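Long-range contact in Lmo0131 protein (Listeria monocytogenes, PDB 4Q6J), which probably acts as a phosphodiesterase specific for cyclic di-GMP: residues V152-F157 and L170-V175. Numbering follows the deposited sequence.
Sequences VSMDDF and LPIDIV. With EDO (1,2-ethanediol), chain Q.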
loop_
_atom_site.group_PDB
_atom_site.type_symbol
_atom_site.label_atom_id
_atom_site.label_comp_id
_atom_site.label_asym_id
_atom_site.label_seq_id
_atom_site.Cartn_x
_atom_site.Cartn_y
_atom_site.Cartn_z
ATOM N N VAL B 152 9.428 24.631 3.494
ATOM C CA VAL B 152 8.788 23.329 3.298
ATOM C C VAL B 152 9.769 22.289 2.736
ATOM O O VAL B 152 10.412 22.509 1.716
ATOM C CB VAL B 152 7.588 23.450 2.337
ATOM C CG1 VAL B 152 7.038 22.063 1.976
ATOM C CG2 VAL B 152 6.505 24.312 2.964
ATOM N N SER B 153 9.914 21.172 3.434
ATOM C CA SER B 153 10.750 20.099 2.937
ATOM C C SER B 153 9.944 18.820 2.806
ATOM O O SER B 153 8.810 18.761 3.220
ATOM C CB SER B 153 11.942 19.870 3.861
ATOM O OG SER B 153 11.511 19.509 5.134
HETATM N N MSE B 154 10.541 17.784 2.228
HETATM C CA MSE B 154 9.876 16.486 2.114
HETATM C C MSE B 154 10.895 15.421 2.439
HETATM O O MSE B 154 12.055 15.519 2.055
HETATM C CB MSE B 154 9.283 16.282 0.704
HETATM C CG MSE B 154 10.299 16.262 -0.402
HETATM SE SE MSE B 154 9.582 16.017 -2.221
HETATM C CE MSE B 154 9.033 14.115 -2.019
ATOM N N ASP B 155 10.462 14.399 3.156
ATOM C CA ASP B 155 11.374 13.333 3.572
ATOM C C ASP B 155 11.458 12.202 2.543
ATOM O O ASP B 155 10.723 12.204 1.554
ATOM C CB ASP B 155 10.937 12.773 4.920
ATOM C CG ASP B 155 9.838 11.753 4.790
ATOM O OD1 ASP B 155 9.117 11.784 3.765
ATOM O OD2 ASP B 155 9.685 10.913 5.715
ATOM N N ASP B 156 12.344 11.240 2.802
ATOM C CA ASP B 156 12.322 9.930 2.127
ATOM C C ASP B 156 12.380 10.045 0.614
ATOM O O ASP B 156 11.739 9.270 -0.069
ATOM C CB ASP B 156 11.025 9.162 2.479
ATOM C CG ASP B 156 11.084 8.416 3.826
ATOM O OD1 ASP B 156 11.984 8.668 4.651
ATOM O OD2 ASP B 156 10.199 7.560 4.055
ATOM N N PHE B 157 13.133 11.011 0.082
ATOM C CA PHE B 157 12.984 11.248 -1.333
ATOM C C PHE B 157 13.358 10.008 -2.119
ATOM O O PHE B 157 14.459 9.516 -2.097
ATOM C CB PHE B 157 13.775 12.462 -1.859
ATOM C CG PHE B 157 13.492 12.755 -3.310
ATOM C CD1 PHE B 157 14.197 12.108 -4.297
ATOM C CD2 PHE B 157 12.457 13.580 -3.678
ATOM C CE1 PHE B 157 13.926 12.336 -5.620
ATOM C CE2 PHE B 157 12.173 13.799 -5.010
ATOM C CZ PHE B 157 12.912 13.182 -5.979
ATOM N N LEU B 170 4.046 20.314 -5.349
ATOM C CA LEU B 170 4.041 21.018 -4.068
ATOM C C LEU B 170 5.140 22.090 -4.048
ATOM O O LEU B 170 6.076 22.025 -4.843
ATOM C CB LEU B 170 4.219 20.023 -2.922
ATOM C CG LEU B 170 3.056 19.055 -2.759
ATOM C CD1 LEU B 170 3.357 18.166 -1.603
ATOM C CD2 LEU B 170 1.805 19.841 -2.535
ATOM N N PRO B 171 5.028 23.089 -3.157
ATOM C CA PRO B 171 6.013 24.176 -3.177
ATOM C C PRO B 171 7.240 23.886 -2.283
ATOM O O PRO B 171 7.544 24.584 -1.341
ATOM C CB PRO B 171 5.201 25.370 -2.684
ATOM C CG PRO B 171 4.310 24.784 -1.702
ATOM C CD PRO B 171 3.909 23.407 -2.258
ATOM N N ILE B 172 7.962 22.837 -2.647
ATOM C CA ILE B 172 9.068 22.315 -1.866
ATOM C C ILE B 172 10.326 23.197 -1.942
ATOM O O ILE B 172 10.730 23.626 -3.022
ATOM C CB ILE B 172 9.413 20.879 -2.337
ATOM C CG1 ILE B 172 8.167 19.995 -2.387
ATOM C CG2 ILE B 172 10.446 20.269 -1.448
ATOM C CD1 ILE B 172 7.411 19.986 -1.116
ATOM N N ASP B 173 10.925 23.476 -0.778
ATOM C CA ASP B 173 12.193 24.206 -0.661
ATOM C C ASP B 173 13.385 23.254 -0.459
ATOM O O ASP B 173 14.479 23.507 -0.946
ATOM C CB ASP B 173 12.182 25.155 0.547
ATOM C CG ASP B 173 11.121 26.225 0.458
ATOM O OD1 ASP B 173 11.160 27.016 -0.504
ATOM O OD2 ASP B 173 10.267 26.288 1.354
ATOM N N ILE B 174 13.181 22.186 0.297
ATOM C CA ILE B 174 14.277 21.295 0.669
ATOM C C ILE B 174 13.885 19.831 0.447
ATOM O O ILE B 174 12.821 19.376 0.864
ATOM C CB ILE B 174 14.701 21.503 2.147
ATOM C CG1 ILE B 174 15.313 22.889 2.357
ATOM C CG2 ILE B 174 15.656 20.424 2.609
ATOM C CD1 ILE B 174 14.660 23.626 3.481
ATOM N N VAL B 175 14.752 19.118 -0.254
ATOM C CA VAL B 175 14.606 17.687 -0.446
ATOM C C VAL B 175 15.523 16.962 0.518
ATOM O O VAL B 175 16.721 17.222 0.542
ATOM C CB VAL B 175 14.978 17.285 -1.881
ATOM C CG1 VAL B 175 15.259 15.785 -1.975
ATOM C CG2 VAL B 175 13.882 17.739 -2.855
HETATM C C1 EDO Q . 7.811 8.274 8.915
HETATM O O1 EDO Q . 8.754 9.354 8.987
HETATM C C2 EDO Q . 8.029 7.461 7.649
HETATM O O2 EDO Q . 7.689 8.255 6.517
#
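Asp173 and Val152 grip each other by two hydrogen bonds: Val152 N gives its hydrogen to Asp173 OD2 at 2.8 Å, and Asp173 N returns one to Val152 O at 2.7 Å. OD2 accepts through its anti lone pair, while OD1 of the same carboxylate forms a salt bridge with Lys146; an aspartate suits this place because its short side chain can engage a backbone amide beside the strand and a lysine together. Val152 O also accepts from Ile174 N (3.1 Å), with the donor N tilted 21° from the carbonyl plane. Ile174 then turns its own carbonyl to the first strand, where Met154 N donates to Ile174 O, continuing the parallel pairing, which runs on to Lys176. That carbonyl oxygen also lies 3.0 Å from Ser153 CA, a CA-H...O contact. Ser153 and Ile174 share one face of the sheet, where the small serine packs its CB on the isoleucine CB and its OG bonds Glu123. Met154, a selenomethionine, and Val175 point to the other face, and apolar side chains of the adjoining loops pack beside them. Branched Val152, Ile172 and Val175 suit this packing by offering methyls close to the backbone. Ile172 extends CD1 to Val152 CG1 (3.7 Å) and CG2 toward Met154 CG. Val175 CG1, anti to the backbone N (chi1 162°), reaches Phe157 CB at 3.6 Å and lies obliquely to its ring. Strand 151-154, helix 163-169 and strand 174-177 thus form a beta-alpha-beta crossover, the repeating element of the TIM-barrel-like EAL fold.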